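Local coordinates for kojibiose phosphorylase (Gut metagenome, PDB 6W0P), which belongs to the glycoside hydrolase family 65 phosphorylases, multidomain carbohydrate-active enzymes with a helical central catalytic domain, at residues 187-193 against 224-230. Residues are numbered along the deposited sequence; the frame is centred on the assembly and turned at random.
Sequences NRVKEFK and YQLNQKE
Glu191 drops its carboxylate from strand 187-193 onto the type II turn Asn227-Glu230, where OE2 accepts the backbone N-H of Lys229 at 2.8 Å. The bond is nearly straight (174°), although the donor stands 41° out of the carboxylate plane. CG of Glu191 lies anti to its own carbonyl carbon and the chain folds at chi2 (88°), which turns the carboxylate along the strand toward Arg188. There Arg188 NH2 forms a salt bridge with OE1 of Glu191, modelled so short that its exact length is doubtful, and NE adds weak bonds to both oxygens. The buried carboxylate is thus tied to its own strand and to the turn, and the arginine probably stabilises its negative charge. The guanidinium in turn lies over Gln228, whose CA sits 3.7 Å above the centre of one face. The aliphatic part of Lys229 lies alongside the backbone of Arg188, Lys229 CD 3.6 Å from Arg188 N, while Lys229 NZ hydrogen-bonds Asn176 OD1 and also Gln228 OE1, the latter on a lone pair. Farther along, Leu226 sets CB against Glu191 CB (3.8 Å) and its methyls against the Phe192 backbone. At the far end Lys193 crosses the Tyr224 ring, CD 3.5 Å above its centroid in a CH-pi contact; its NZ bonds to Gly195 O. The two nearly antiparallel strands, without backbone-to-backbone hydrogen bonds, edge separate sheets within this chain, closing one margin of the beta-sandwich typical of the family 65 N-terminal domain.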
loop_
_atom_site.group_PDB
_atom_site.type_symbol
_atom_site.label_atom_id
_atom_site.label_comp_id
_atom_site.label_asym_id
_atom_site.label_seq_id
_atom_site.Cartn_x
_atom_site.Cartn_y
_atom_site.Cartn_z
ATOM N N ASN A 187 -1.381 -3.682 -32.170
ATOM C CA ASN A 187 -2.444 -4.187 -33.084
ATOM C C ASN A 187 -1.975 -4.026 -34.534
ATOM O O ASN A 187 -1.275 -3.026 -34.844
ATOM C CB ASN A 187 -3.787 -3.468 -32.903
ATOM C CG ASN A 187 -4.453 -3.787 -31.583
ATOM O OD1 ASN A 187 -4.441 -4.933 -31.154
ATOM N ND2 ASN A 187 -4.995 -2.778 -30.915
ATOM N N ARG A 188 -2.416 -4.937 -35.398
ATOM C CA ARG A 188 -2.123 -4.950 -36.850
ATOM C C ARG A 188 -2.686 -3.681 -37.507
ATOM O O ARG A 188 -3.786 -3.232 -37.124
ATOM C CB ARG A 188 -2.724 -6.233 -37.433
ATOM C CG ARG A 188 -2.909 -6.231 -38.941
ATOM C CD ARG A 188 -3.543 -7.516 -39.452
ATOM N NE ARG A 188 -2.880 -8.002 -40.659
ATOM C CZ ARG A 188 -3.053 -9.203 -41.220
ATOM N NH1 ARG A 188 -3.899 -10.090 -40.715
ATOM N NH2 ARG A 188 -2.367 -9.515 -42.305
ATOM N N VAL A 189 -1.979 -3.125 -38.485
ATOM C CA VAL A 189 -2.580 -2.158 -39.452
ATOM C C VAL A 189 -2.413 -2.757 -40.845
ATOM O O VAL A 189 -3.427 -3.200 -41.395
ATOM C CB VAL A 189 -1.967 -0.749 -39.356
ATOM C CG1 VAL A 189 -2.578 0.200 -40.379
ATOM C CG2 VAL A 189 -2.093 -0.182 -37.946
ATOM N N LYS A 190 -1.177 -2.843 -41.347
ATOM C CA LYS A 190 -0.890 -3.314 -42.724
ATOM C C LYS A 190 0.462 -4.040 -42.785
ATOM O O LYS A 190 1.393 -3.629 -42.052
ATOM C CB LYS A 190 -0.924 -2.110 -43.674
ATOM C CG LYS A 190 -1.125 -2.444 -45.143
ATOM C CD LYS A 190 -2.489 -3.051 -45.476
ATOM C CE LYS A 190 -2.693 -3.154 -46.974
ATOM N NZ LYS A 190 -4.095 -3.473 -47.326
ATOM N N GLU A 191 0.549 -5.081 -43.625
ATOM C CA GLU A 191 1.819 -5.672 -44.129
ATOM C C GLU A 191 1.878 -5.410 -45.640
ATOM O O GLU A 191 0.812 -5.375 -46.246
ATOM C CB GLU A 191 1.901 -7.158 -43.778
ATOM C CG GLU A 191 1.739 -7.421 -42.292
ATOM C CD GLU A 191 0.297 -7.590 -41.841
ATOM O OE1 GLU A 191 -0.550 -7.868 -42.692
ATOM O OE2 GLU A 191 0.025 -7.460 -40.636
ATOM N N PHE A 192 3.054 -5.169 -46.221
ATOM C CA PHE A 192 3.161 -4.751 -47.640
ATOM C C PHE A 192 4.528 -5.100 -48.210
ATOM O O PHE A 192 5.531 -5.086 -47.459
ATOM C CB PHE A 192 2.947 -3.242 -47.785
ATOM C CG PHE A 192 3.822 -2.391 -46.899
ATOM C CD1 PHE A 192 5.084 -1.993 -47.315
ATOM C CD2 PHE A 192 3.374 -1.984 -45.653
ATOM C CE1 PHE A 192 5.889 -1.219 -46.492
ATOM C CE2 PHE A 192 4.179 -1.208 -44.829
ATOM C CZ PHE A 192 5.438 -0.833 -45.248
ATOM N N LYS A 193 4.564 -5.370 -49.513
ATOM C CA LYS A 193 5.819 -5.400 -50.298
ATOM C C LYS A 193 5.644 -4.431 -51.465
ATOM O O LYS A 193 4.674 -4.570 -52.205
ATOM C CB LYS A 193 6.193 -6.827 -50.718
ATOM C CG LYS A 193 7.401 -6.930 -51.644
ATOM C CD LYS A 193 8.278 -8.133 -51.372
ATOM C CE LYS A 193 9.118 -8.552 -52.559
ATOM N NZ LYS A 193 9.930 -7.440 -53.109
ATOM N N TYR A 224 8.812 -14.293 -50.232
ATOM C CA TYR A 224 8.456 -13.424 -49.083
ATOM C C TYR A 224 7.108 -13.848 -48.491
ATOM O O TYR A 224 6.330 -14.500 -49.190
ATOM C CB TYR A 224 8.455 -11.965 -49.534
ATOM C CG TYR A 224 7.362 -11.545 -50.487
ATOM C CD1 TYR A 224 7.506 -11.668 -51.864
ATOM C CD2 TYR A 224 6.196 -10.957 -50.012
ATOM C CE1 TYR A 224 6.516 -11.235 -52.735
ATOM C CE2 TYR A 224 5.197 -10.520 -50.868
ATOM C CZ TYR A 224 5.355 -10.657 -52.238
ATOM O OH TYR A 224 4.357 -10.227 -53.072
ATOM N N GLN A 225 6.840 -13.472 -47.239
ATOM C CA GLN A 225 5.520 -13.686 -46.586
ATOM C C GLN A 225 5.058 -12.384 -45.928
ATOM O O GLN A 225 5.884 -11.698 -45.312
ATOM C CB GLN A 225 5.572 -14.809 -45.546
ATOM C CG GLN A 225 6.228 -16.093 -46.042
ATOM C CD GLN A 225 6.610 -17.019 -44.908
ATOM O OE1 GLN A 225 5.773 -17.420 -44.087
ATOM N NE2 GLN A 225 7.904 -17.329 -44.836
ATOM N N LEU A 226 3.769 -12.079 -46.036
ATOM C CA LEU A 226 3.091 -11.003 -45.273
ATOM C C LEU A 226 2.072 -11.649 -44.326
ATOM O O LEU A 226 0.941 -11.951 -44.763
ATOM C CB LEU A 226 2.426 -10.027 -46.248
ATOM C CG LEU A 226 3.326 -9.420 -47.323
ATOM C CD1 LEU A 226 2.493 -8.566 -48.279
ATOM C CD2 LEU A 226 4.462 -8.597 -46.718
ATOM N N ASN A 227 2.455 -11.838 -43.063
ATOM C CA ASN A 227 1.584 -12.406 -41.993
ATOM C C ASN A 227 1.171 -11.306 -41.019
ATOM O O ASN A 227 1.725 -10.203 -41.084
ATOM C CB ASN A 227 2.310 -13.536 -41.273
ATOM C CG ASN A 227 2.927 -14.468 -42.286
ATOM O OD1 ASN A 227 2.261 -14.864 -43.240
ATOM N ND2 ASN A 227 4.199 -14.765 -42.114
ATOM N N GLN A 228 0.239 -11.603 -40.128
ATOM C CA GLN A 228 -0.269 -10.585 -39.178
ATOM C C GLN A 228 0.930 -10.099 -38.328
ATOM O O GLN A 228 1.559 -10.913 -37.623
ATOM C CB GLN A 228 -1.497 -11.138 -38.450
ATOM C CG GLN A 228 -1.201 -12.090 -37.303
ATOM C CD GLN A 228 -0.793 -11.347 -36.050
ATOM O OE1 GLN A 228 -0.862 -10.118 -35.991
ATOM N NE2 GLN A 228 -0.353 -12.086 -35.042
ATOM N N LYS A 229 1.294 -8.828 -38.485
ATOM C CA LYS A 229 2.341 -8.107 -37.700
ATOM C C LYS A 229 3.742 -8.707 -37.903
ATOM O O LYS A 229 4.620 -8.385 -37.094
ATOM C CB LYS A 229 1.954 -8.074 -36.217
ATOM C CG LYS A 229 0.667 -7.312 -35.929
ATOM C CD LYS A 229 0.517 -6.784 -34.522
ATOM C CE LYS A 229 0.904 -7.769 -33.444
ATOM N NZ LYS A 229 -0.059 -8.880 -33.336
ATOM N N GLU A 230 3.978 -9.515 -38.941
ATOM C CA GLU A 230 5.352 -9.945 -39.311
ATOM C C GLU A 230 5.485 -10.060 -40.835
ATOM O O GLU A 230 4.520 -10.510 -41.511
ATOM C CB GLU A 230 5.770 -11.230 -38.583
ATOM C CG GLU A 230 5.241 -12.511 -39.183
ATOM C CD GLU A 230 5.731 -13.799 -38.533
ATOM O OE1 GLU A 230 6.650 -13.733 -37.696
ATOM O OE2 GLU A 230 5.183 -14.869 -38.878
#